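Local coordinates for protein putative sortase (Streptococcus pneumoniae, PDB 2W1K) that probably links pilin subunits into pilus fibres on the pneumococcal surface, acting as a class C sortase, a cysteine transpeptidase, at residues Thr150-Pro155 with Lys183-Asn188; Val120-Leu125 with Met170-Cys175; Gly112-Pro117 with Asp176-Phe181; Pro70-Met75 with Leu125-Val130. All blocks are in the same frame, centred on the assembly; numbering follows the deposited sequence. Where two conformers were deposited one is given.

In the fold
All four contacts fall within the sortase domain, whose eight-stranded beta-barrel gives the chain its core. Contact 1 pairs strands 141-153 and 183-196; contact 2 packs the long 112-132 connection on the next strand of the sheet, 168-176, with centres about 10 Å apart. Contact 3 joins the start of that connection to the turn between strands 168-176 and 183-196, about 9 Å from the centre of contact 2, which is nested inside the loop it closes. Contact 4 ties the other end of the connection to the 65-80 hairpin, and Leu125 belongs to both contacts 2 and 4. The connection is thus held at three successive places: by the turn after the TLxTC strand, by that strand and by the hairpin.

Contact 1: Thr150-Pro155 with Lys183-Asn188; sequences TEIILP and KRLLVN
Pro155 lays CG over the centre of one face of the Arg184 guanidinium, 3.4 Å from Arg184 NH2, while Lys183 O lies at the edge, near the plane. Arg184 NH1 donates to this oxygen at 2.8 Å, from well above the carbonyl plane of its acceptor. Further partners are Phe181 O, bonded to NH1, and Asp43, in a salt bridge with NH2. With Phe45 packing nearby too, this end of the contact touches what looks like the DPF lid of pilus sortases. The bend at chi2 (-74°) turns the arginine chain so that its guanidinium face lies against the proline ring.

At the other end Asn188 ND2 gives a bent bond to the anti lone pair of Glu151 OE2 (2.9 Å, 140° at the hydrogen), and the carboxylate and amide planes lie 55° apart. Arg107 supplies the salt bridge to that oxygen, and Asp149 also receives a bond from Asn188 ND2. Between the ends, Glu151 pairs with Leu186 and Ile153 with Arg184 through two backbone bonds each, in antiparallel register. Ile153 and Leu186 cross at about a right angle on one face, CD1 to CD1 4.0 Å; on the other, Ile152 CD1 meets Leu185 CD1 at 3.7 Å. Strand 183-196 is flanked by 141-153 along one edge and by 168-176 along the other, where Lys183, Leu185 and Val187 bond to Asp176, Thr174 and Leu172.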
# COMPACT_ATOMS: atom_id res chain seq x y z
N THR A 150 -14.24 -6.39 4.63
CA THR A 150 -14.21 -4.94 4.74
C THR A 150 -14.74 -4.46 6.08
O THR A 150 -15.39 -5.16 6.83
CB THR A 150 -14.97 -4.28 3.57
OG1 THR A 150 -16.37 -4.47 3.76
CG2 THR A 150 -14.64 -4.99 2.27
N GLU A 151 -14.40 -3.23 6.42
CA GLU A 151 -14.99 -2.57 7.57
C GLU A 151 -15.24 -1.12 7.30
O GLU A 151 -14.59 -0.51 6.43
CB GLU A 151 -14.02 -2.61 8.74
CG GLU A 151 -13.37 -3.90 8.84
CD GLU A 151 -12.19 -3.90 9.83
OE1 GLU A 151 -12.38 -3.40 10.96
OE2 GLU A 151 -11.09 -4.40 9.47
N ILE A 152 -16.19 -0.55 8.04
CA ILE A 152 -16.37 0.89 8.06
C ILE A 152 -15.93 1.36 9.43
O ILE A 152 -16.29 0.77 10.43
CB ILE A 152 -17.82 1.35 7.75
CG1 ILE A 152 -18.18 0.95 6.34
CG2 ILE A 152 -17.96 2.87 7.95
CD1 ILE A 152 -17.46 1.73 5.34
N ILE A 153 -15.07 2.38 9.48
CA ILE A 153 -14.70 2.85 10.84
C ILE A 153 -14.83 4.35 10.94
O ILE A 153 -14.96 4.99 9.90
CB ILE A 153 -13.27 2.38 11.23
CG1 ILE A 153 -12.18 3.20 10.43
CG2 ILE A 153 -13.22 0.82 11.13
CD1 ILE A 153 -10.78 2.99 10.95
N LEU A 154 -14.75 4.90 12.16
CA LEU A 154 -14.68 6.36 12.36
C LEU A 154 -13.21 6.79 12.28
O LEU A 154 -12.34 6.02 12.72
CB LEU A 154 -15.21 6.73 13.78
CG LEU A 154 -16.70 6.45 14.09
CD1 LEU A 154 -17.18 7.25 15.36
CD2 LEU A 154 -17.51 6.81 12.86
N PRO A 155 -12.91 7.99 11.73
CA PRO A 155 -11.53 8.47 11.63
C PRO A 155 -10.76 8.51 12.98
O PRO A 155 -9.54 8.43 12.99
CB PRO A 155 -11.69 9.90 11.19
CG PRO A 155 -12.99 9.99 10.58
CD PRO A 155 -13.87 8.94 11.14
N LYS A 183 -16.57 8.97 7.23
CA LYS A 183 -16.13 7.63 7.69
C LYS A 183 -14.92 7.12 6.90
O LYS A 183 -14.38 7.80 6.03
CB LYS A 183 -17.33 6.66 7.69
CG LYS A 183 -18.38 7.18 8.69
CD LYS A 183 -19.53 6.26 8.87
CE LYS A 183 -20.42 6.74 9.99
NZ LYS A 183 -21.71 5.95 9.95
N ARG A 184 -14.43 5.93 7.27
CA ARG A 184 -13.29 5.40 6.50
C ARG A 184 -13.71 4.01 6.13
O ARG A 184 -14.10 3.23 7.00
CB ARG A 184 -12.02 5.38 7.30
CG ARG A 184 -11.69 6.68 7.96
CD ARG A 184 -11.20 7.64 6.87
NE ARG A 184 -10.87 8.92 7.44
CZ ARG A 184 -11.65 10.03 7.36
NH1 ARG A 184 -12.86 10.03 6.74
NH2 ARG A 184 -11.22 11.14 7.89
N LEU A 185 -13.66 3.72 4.84
CA LEU A 185 -13.76 2.35 4.34
C LEU A 185 -12.41 1.54 4.40
O LEU A 185 -11.36 1.93 3.84
CB LEU A 185 -14.37 2.33 2.93
CG LEU A 185 -14.43 0.96 2.20
CD1 LEU A 185 -15.21 -0.08 3.00
CD2 LEU A 185 -15.04 1.11 0.82
N LEU A 186 -12.45 0.41 5.05
CA LEU A 186 -11.27 -0.48 5.06
C LEU A 186 -11.56 -1.73 4.27
O LEU A 186 -12.47 -2.42 4.57
CB LEU A 186 -10.96 -0.94 6.48
CG LEU A 186 -10.13 -0.11 7.47
CD1 LEU A 186 -10.24 1.40 7.37
CD2 LEU A 186 -10.21 -0.62 8.94
N VAL A 187 -10.68 -2.08 3.33
CA VAL A 187 -10.75 -3.31 2.63
C VAL A 187 -9.46 -4.12 2.95
O VAL A 187 -8.34 -3.68 2.66
CB VAL A 187 -10.86 -3.03 1.07
CG1 VAL A 187 -11.10 -4.31 0.34
CG2 VAL A 187 -12.04 -2.00 0.72
N ASN A 188 -9.60 -5.29 3.60
CA ASN A 188 -8.50 -6.16 4.03
C ASN A 188 -8.20 -7.21 3.01
O ASN A 188 -9.12 -7.84 2.42
CB ASN A 188 -8.78 -6.75 5.41
CG ASN A 188 -9.18 -5.64 6.40
OD1 ASN A 188 -8.46 -4.68 6.53
ND2 ASN A 188 -10.40 -5.71 6.95

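Contact 2: Val120-Leu125 with Met170-Cys175; sequences VFFRHL and MTLITC
Phe122 and Leu172 each set CG anti to the carbonyl carbon (chi1 -76° in Phe122), which points the phenyl ring and the leucine branch into the same part of the barrel interior. Leu172 and Thr174 belong to the TLxTC signature of sortases, which reads TLITC at 171-175, so the loop 120-125 packs on the inward face of the strand that carries this motif.

Phe122 enters with its far end first: CZ lies 3.6 Å from Leu172 CG, and the two side chains cross at about a right angle. Nearer CB, the ring edge meets the backbone oxygen of Ile173, which lies in the ring plane 3.8 Å from Phe122 CD2. Leu125 reaches in from the same loop and crosses Leu172 too, its CD1 touching Leu172 CB at 3.6 Å. Thr174 completes the patch, its side chain running antiparallel to that of Leu125, with Thr174 CG2 and Leu125 CD1 4.1 Å apart.

Two overlapping turns make this possible: a type II' turn from Val120 to Arg123 and a type I turn from Phe122 to Leu125 bring both apolar residues round to the strand. No hydrogen bond passes between the segments; the hydroxyl of Thr174 is bonded instead to Gly112 O. Within the loop, Leu125 CD1 lies 3.5 Å above one face of the Phe122 ring, offset toward its rim.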
# COMPACT_ATOMS: atom_id res chain seq x y z
N VAL A 120 -8.77 8.61 -10.40
CA VAL A 120 -9.72 7.68 -9.77
C VAL A 120 -9.27 7.15 -8.44
O VAL A 120 -10.04 7.15 -7.50
CB VAL A 120 -10.07 6.56 -10.71
CG1 VAL A 120 -11.06 5.61 -10.07
CG2 VAL A 120 -10.66 7.17 -12.07
N PHE A 121 -8.00 6.74 -8.36
CA PHE A 121 -7.41 6.22 -7.11
C PHE A 121 -8.34 5.19 -6.46
O PHE A 121 -8.74 4.18 -7.14
CB PHE A 121 -7.04 7.33 -6.12
CG PHE A 121 -5.89 8.15 -6.55
CD1 PHE A 121 -4.89 7.62 -7.35
CD2 PHE A 121 -5.81 9.49 -6.19
CE1 PHE A 121 -3.71 8.39 -7.82
CE2 PHE A 121 -4.64 10.30 -6.56
CZ PHE A 121 -3.59 9.74 -7.42
N PHE A 122 -8.71 5.40 -5.18
CA PHE A 122 -9.58 4.37 -4.57
C PHE A 122 -11.14 4.60 -4.74
O PHE A 122 -11.98 4.14 -3.92
CB PHE A 122 -9.14 4.21 -3.10
CG PHE A 122 -7.82 3.41 -2.91
CD1 PHE A 122 -7.29 2.65 -3.97
CD2 PHE A 122 -7.18 3.36 -1.66
CE1 PHE A 122 -6.13 1.86 -3.79
CE2 PHE A 122 -6.06 2.61 -1.44
CZ PHE A 122 -5.53 1.82 -2.47
N ARG A 123 -11.55 5.42 -5.75
CA ARG A 123 -13.01 5.75 -5.90
C ARG A 123 -13.87 4.49 -5.69
O ARG A 123 -14.94 4.50 -4.96
CB ARG A 123 -13.28 6.32 -7.29
CG ARG A 123 -14.66 7.04 -7.38
CD ARG A 123 -14.66 7.99 -8.54
NE ARG A 123 -13.64 9.05 -8.36
CZ ARG A 123 -13.34 9.95 -9.29
NH1 ARG A 123 -13.98 9.94 -10.47
NH2 ARG A 123 -12.42 10.89 -9.03
N HIS A 124 -13.40 3.39 -6.28
CA HIS A 124 -14.18 2.14 -6.42
C HIS A 124 -13.84 0.92 -5.53
O HIS A 124 -14.26 -0.21 -5.82
CB HIS A 124 -14.10 1.65 -7.87
CG HIS A 124 -14.54 2.69 -8.87
ND1 HIS A 124 -15.84 3.21 -8.90
CD2 HIS A 124 -13.86 3.30 -9.88
CE1 HIS A 124 -15.92 4.09 -9.89
NE2 HIS A 124 -14.74 4.18 -10.47
N LEU A 125 -13.15 1.11 -4.44
CA LEU A 125 -12.86 -0.02 -3.57
C LEU A 125 -14.10 -0.75 -3.11
O LEU A 125 -14.04 -1.91 -2.68
CB LEU A 125 -12.18 0.52 -2.32
CG LEU A 125 -10.69 0.78 -2.50
CD1 LEU A 125 -9.94 1.01 -1.19
CD2 LEU A 125 -10.07 -0.27 -3.26
N MET A 170 -2.74 -6.69 4.02
CA MET A 170 -2.62 -5.35 3.50
C MET A 170 -4.01 -4.73 3.57
O MET A 170 -4.99 -5.38 3.07
CB MET A 170 -2.19 -5.34 2.02
CG MET A 170 -2.02 -3.90 1.47
SD MET A 170 -1.25 -3.93 -0.15
CE MET A 170 0.48 -3.91 0.37
N THR A 171 -4.12 -3.58 4.25
CA THR A 171 -5.47 -2.96 4.41
C THR A 171 -5.48 -1.68 3.59
O THR A 171 -4.53 -0.85 3.67
CB THR A 171 -5.83 -2.64 5.87
OG1 THR A 171 -5.88 -3.88 6.62
CG2 THR A 171 -7.19 -1.83 6.02
N LEU A 172 -6.48 -1.56 2.69
CA LEU A 172 -6.70 -0.34 1.88
C LEU A 172 -7.67 0.59 2.63
O LEU A 172 -8.74 0.15 3.10
CB LEU A 172 -7.28 -0.71 0.52
CG LEU A 172 -6.26 -1.14 -0.54
CD1 LEU A 172 -4.85 -1.61 -0.21
CD2 LEU A 172 -6.76 -1.76 -1.82
N ILE A 173 -7.33 1.89 2.73
CA ILE A 173 -8.25 2.81 3.42
C ILE A 173 -8.56 4.00 2.52
O ILE A 173 -7.68 4.55 1.89
CB ILE A 173 -7.63 3.35 4.77
CG1 ILE A 173 -8.70 4.22 5.49
CG2 ILE A 173 -6.28 4.10 4.49
CD1 ILE A 173 -8.35 4.56 6.98
N THR A 174 -9.83 4.40 2.53
CA THR A 174 -10.27 5.57 1.77
C THR A 174 -11.44 6.16 2.46
O THR A 174 -11.88 5.59 3.46
CB THR A 174 -10.64 5.22 0.30
OG1 THR A 174 -10.79 6.42 -0.43
CG2 THR A 174 -11.94 4.37 0.15
N CYS A 175 -11.93 7.33 1.96
CA CYS A 175 -13.03 8.03 2.63
C CYS A 175 -14.41 7.50 2.22
O CYS A 175 -14.61 7.03 1.10
CB CYS A 175 -12.88 9.56 2.46
SG CYS A 175 -11.49 10.15 3.44

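Contact 3: Gly112-Pro117 with Asp176-Phe181; sequences GHRAEP and DPIPTF
The charged part of this contact is a salt bridge between Arg114 and Asp176. Arg114 NH1 donates to the anti lone pair of Asp176 OD1 at 3.0 Å, fairly straight (164°) and in the guanidinium plane; the carboxylate is turned 22° from that plane, so the two groups are nearly coplanar. A water donates to the same oxygen at 2.7 Å and accepts a weak bond from Arg114 NH2, closing a small ring. Further bonds fix the rotation of the guanidinium: NE to Arg123 O, NH1 to Cys175 O, and NH2 in a salt bridge with Asp126.

The apolar part uses the arginine's own methylenes. With chi1 at -167°, Arg114 CG stands opposite the backbone N and lies 3.7 Å from Phe181 CE1 and 4.1 Å from Ile178 CG1; the bend at chi2 then carries the chain on toward Asp176. Ala115 CB adds a looser touch to Phe181 CZ. The guanidinium of Arg114 is thus held by polar partners while its methylenes rest on Phe181 and Ile178.

Pro177 and Pro179, both after cis peptide bonds, shape the turn that carries Ile178 and Phe181. That turn is the beta7-beta8 loop of the sortase fold, which follows directly on the TLxTC signature and here is tied to the loop after strand 106-111.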
# COMPACT_ATOMS: atom_id res chain seq x y z
N GLY A 112 -5.71 5.86 -0.02
CA GLY A 112 -5.85 6.61 -1.25
C GLY A 112 -7.14 7.37 -1.31
O GLY A 112 -8.15 6.94 -0.67
N HIS A 113 -7.13 8.46 -2.10
CA HIS A 113 -8.36 9.28 -2.28
C HIS A 113 -9.54 8.64 -2.95
O HIS A 113 -9.41 7.72 -3.79
CB HIS A 113 -8.03 10.55 -3.01
CG HIS A 113 -7.37 11.55 -2.15
ND1 HIS A 113 -7.86 11.87 -0.89
CD2 HIS A 113 -6.35 12.41 -2.40
CE1 HIS A 113 -7.15 12.87 -0.39
NE2 HIS A 113 -6.24 13.23 -1.30
N ARG A 114 -10.72 9.12 -2.55
CA ARG A 114 -12.00 8.57 -3.04
C ARG A 114 -12.50 9.33 -4.29
O ARG A 114 -13.06 8.72 -5.23
CB ARG A 114 -13.07 8.69 -1.97
CG ARG A 114 -14.29 7.85 -2.32
CD ARG A 114 -13.85 6.40 -2.27
NE ARG A 114 -14.91 5.42 -2.58
CZ ARG A 114 -15.84 4.93 -1.74
NH1 ARG A 114 -16.01 5.36 -0.45
NH2 ARG A 114 -16.68 4.03 -2.24
N ALA A 115 -12.29 10.63 -4.28
CA ALA A 115 -12.80 11.53 -5.31
C ALA A 115 -11.89 12.77 -5.48
O ALA A 115 -12.36 13.89 -5.51
CB ALA A 115 -14.19 11.96 -4.92
N GLU A 116 -10.59 12.56 -5.45
CA GLU A 116 -9.57 13.50 -5.87
C GLU A 116 -9.83 14.08 -7.28
O GLU A 116 -10.12 13.33 -8.19
CB GLU A 116 -8.20 12.71 -5.87
CG GLU A 116 -7.07 13.35 -6.63
CD GLU A 116 -6.56 14.55 -5.86
OE1 GLU A 116 -7.06 14.78 -4.70
OE2 GLU A 116 -5.66 15.24 -6.38
N PRO A 117 -9.70 15.42 -7.44
CA PRO A 117 -10.15 16.04 -8.64
C PRO A 117 -9.55 15.42 -9.89
O PRO A 117 -10.15 15.52 -10.94
CB PRO A 117 -9.70 17.52 -8.47
CG PRO A 117 -9.84 17.73 -7.08
CD PRO A 117 -9.24 16.46 -6.49
N ASP A 176 -15.37 7.53 3.12
CA ASP A 176 -16.69 7.02 2.79
C ASP A 176 -17.71 7.74 3.72
O ASP A 176 -17.42 8.06 4.87
CB ASP A 176 -16.65 5.50 2.99
CG ASP A 176 -17.95 4.79 2.64
OD1 ASP A 176 -18.27 4.64 1.43
OD2 ASP A 176 -18.68 4.37 3.59
N PRO A 177 -18.95 7.99 3.22
CA PRO A 177 -19.43 7.75 1.87
C PRO A 177 -19.30 9.07 1.08
O PRO A 177 -18.92 10.10 1.64
CB PRO A 177 -20.87 7.34 2.11
CG PRO A 177 -21.26 8.25 3.26
CD PRO A 177 -20.04 8.33 4.15
N ILE A 178 -19.48 9.01 -0.24
CA ILE A 178 -19.45 10.21 -1.07
C ILE A 178 -20.79 10.88 -0.80
O ILE A 178 -21.83 10.14 -0.81
CB ILE A 178 -19.46 9.72 -2.54
CG1 ILE A 178 -18.21 8.84 -2.79
CG2 ILE A 178 -19.55 10.81 -3.52
CD1 ILE A 178 -18.08 8.31 -4.19
N PRO A 179 -20.83 12.25 -0.58
CA PRO A 179 -19.71 13.21 -0.49
C PRO A 179 -19.30 13.60 0.94
O PRO A 179 -18.50 14.53 1.14
CB PRO A 179 -20.29 14.47 -1.11
CG PRO A 179 -21.74 14.52 -0.36
CD PRO A 179 -22.15 12.96 -0.43
N THR A 180 -19.85 12.89 1.91
CA THR A 180 -19.77 13.28 3.28
C THR A 180 -18.43 12.94 3.84
O THR A 180 -17.91 13.72 4.61
CB THR A 180 -20.79 12.49 4.07
OG1 THR A 180 -22.07 12.65 3.45
CG2 THR A 180 -20.91 13.05 5.42
N PHE A 181 -17.92 11.73 3.54
CA PHE A 181 -16.56 11.36 3.81
C PHE A 181 -16.27 11.45 5.27
O PHE A 181 -15.18 11.78 5.65
CB PHE A 181 -15.56 12.24 3.02
CG PHE A 181 -15.64 12.01 1.54
CD1 PHE A 181 -15.88 10.75 1.07
CD2 PHE A 181 -15.44 13.03 0.64
CE1 PHE A 181 -15.93 10.48 -0.23
CE2 PHE A 181 -15.54 12.77 -0.69
CZ PHE A 181 -15.76 11.46 -1.11
O HOH W 1 -19.25 2.92 -0.36

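Contact 4: Pro70-Met75 with Leu125-Val130; sequences PSLEIM and LDQLKV
Leu72 and Leu125 approach from two short 3-10 turns, 70-72 and 125-127, that face each other with CA atoms 7.9 Å apart and no hydrogen bond between them.

Leu72 carries the contact and divides its methyls among three neighbours. Its CD1 meets Leu128 CG at 3.7 Å, the two side chains crossing at about a right angle, and the same methyl lies 3.9 Å from Leu125 CD2. CD2 goes the other way, to the more exposed Gln127, where it touches NE2 at 3.7 Å and also brushes CB. A first torsion of -72° sets Leu72 CG anti to the carbonyl carbon, on the side of the opposite turn, from where the methyls fork. Beside it, Ser71 OG lies 4.0 Å from Leu128 CD2; its polar partner is Asp132, through a weak hydrogen bond. Leu128 packs further on Val187, Phe189 and Ile69, so the contact runs from the exposed Gln127 and Ser71 into the barrel interior.

The turn at 70-72 is held by Glu73 N bonding to Pro70 O at 2.9 Å, and Glu73 and Ile74 together face Ile69 as a G1 beta bulge. Such a bulge at a tight turn is a classic ending for a beta hairpin, here the one formed by the first two strands of the sortase barrel, 65-69 and 74-80.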
# COMPACT_ATOMS: atom_id res chain seq x y z
N PRO A 70 -6.21 -5.35 -10.69
CA PRO A 70 -6.69 -5.49 -12.05
C PRO A 70 -8.20 -5.42 -12.17
O PRO A 70 -8.72 -4.80 -13.12
CB PRO A 70 -6.13 -6.88 -12.54
CG PRO A 70 -4.85 -7.10 -11.60
CD PRO A 70 -5.26 -6.43 -10.28
N SER A 71 -8.91 -6.00 -11.21
CA SER A 71 -10.32 -6.04 -11.41
C SER A 71 -10.92 -4.64 -11.33
O SER A 71 -12.01 -4.47 -11.69
CB SER A 71 -10.98 -7.07 -10.49
OG SER A 71 -10.93 -6.66 -9.12
N LEU A 72 -10.17 -3.64 -10.88
CA LEU A 72 -10.67 -2.25 -10.78
C LEU A 72 -9.87 -1.34 -11.72
O LEU A 72 -10.01 -0.13 -11.68
CB LEU A 72 -10.45 -1.72 -9.35
CG LEU A 72 -11.31 -2.26 -8.21
CD1 LEU A 72 -11.17 -1.64 -6.78
CD2 LEU A 72 -12.82 -2.35 -8.68
N GLU A 73 -9.01 -1.95 -12.53
CA GLU A 73 -8.02 -1.27 -13.33
C GLU A 73 -7.31 -0.18 -12.55
O GLU A 73 -7.13 0.91 -13.00
CB GLU A 73 -8.63 -0.75 -14.59
CG GLU A 73 -9.17 -1.93 -15.40
CD GLU A 73 -9.84 -1.52 -16.68
OE1 GLU A 73 -10.43 -0.43 -16.66
OE2 GLU A 73 -9.78 -2.28 -17.69
N ILE A 74 -6.81 -0.56 -11.39
CA ILE A 74 -5.97 0.31 -10.60
C ILE A 74 -4.52 -0.12 -10.71
O ILE A 74 -4.22 -1.31 -10.43
CB ILE A 74 -6.39 0.20 -9.15
CG1 ILE A 74 -7.83 0.75 -9.00
CG2 ILE A 74 -5.38 0.99 -8.18
CD1 ILE A 74 -8.43 0.54 -7.54
N MET A 75 -3.65 0.80 -11.12
CA MET A 75 -2.22 0.51 -11.16
C MET A 75 -1.48 1.80 -10.72
O MET A 75 -1.40 2.70 -11.51
CB MET A 75 -1.84 0.08 -12.59
CG MET A 75 -0.37 -0.28 -12.82
SD MET A 75 0.18 -0.74 -14.50
CE MET A 75 -1.15 -1.74 -15.23
N LEU A 125 -13.15 1.11 -4.44
CA LEU A 125 -12.86 -0.02 -3.57
C LEU A 125 -14.10 -0.75 -3.11
O LEU A 125 -14.04 -1.91 -2.68
CB LEU A 125 -12.18 0.52 -2.32
CG LEU A 125 -10.69 0.78 -2.50
CD1 LEU A 125 -9.94 1.01 -1.19
CD2 LEU A 125 -10.07 -0.27 -3.26
N ASP A 126 -15.25 -0.06 -3.14
CA ASP A 126 -16.51 -0.68 -2.57
C ASP A 126 -17.02 -1.81 -3.49
O ASP A 126 -17.83 -2.62 -3.08
CB ASP A 126 -17.61 0.36 -2.38
CG ASP A 126 -17.94 1.09 -3.67
OD1 ASP A 126 -17.12 1.84 -4.21
OD2 ASP A 126 -19.02 0.89 -4.21
N GLN A 127 -16.52 -1.86 -4.72
CA GLN A 127 -16.83 -2.94 -5.65
C GLN A 127 -16.12 -4.32 -5.48
O GLN A 127 -16.54 -5.29 -6.11
CB GLN A 127 -16.49 -2.43 -7.01
CG GLN A 127 -17.50 -1.43 -7.47
CD GLN A 127 -17.12 -0.80 -8.79
OE1 GLN A 127 -17.58 0.30 -9.09
NE2 GLN A 127 -16.29 -1.49 -9.59
N LEU A 128 -15.03 -4.36 -4.70
CA LEU A 128 -14.21 -5.50 -4.51
C LEU A 128 -15.02 -6.60 -3.85
O LEU A 128 -15.79 -6.29 -2.91
CB LEU A 128 -13.01 -5.15 -3.63
CG LEU A 128 -11.93 -4.35 -4.35
CD1 LEU A 128 -10.96 -3.69 -3.31
CD2 LEU A 128 -11.25 -5.29 -5.35
N LYS A 129 -14.83 -7.84 -4.34
CA LYS A 129 -15.56 -9.03 -3.84
C LYS A 129 -14.48 -9.90 -3.27
O LYS A 129 -13.34 -9.78 -3.71
CB LYS A 129 -16.18 -9.80 -4.99
CG LYS A 129 -17.22 -9.04 -5.86
CD LYS A 129 -18.67 -9.02 -5.25
CE LYS A 129 -19.59 -7.91 -5.93
NZ LYS A 129 -21.11 -8.16 -5.96
N VAL A 130 -14.85 -10.80 -2.33
CA VAL A 130 -13.91 -11.64 -1.61
C VAL A 130 -13.16 -12.47 -2.69
O VAL A 130 -13.78 -12.97 -3.61
CB VAL A 130 -14.69 -12.59 -0.72
CG1 VAL A 130 -13.81 -13.70 -0.15
CG2 VAL A 130 -15.50 -11.82 0.38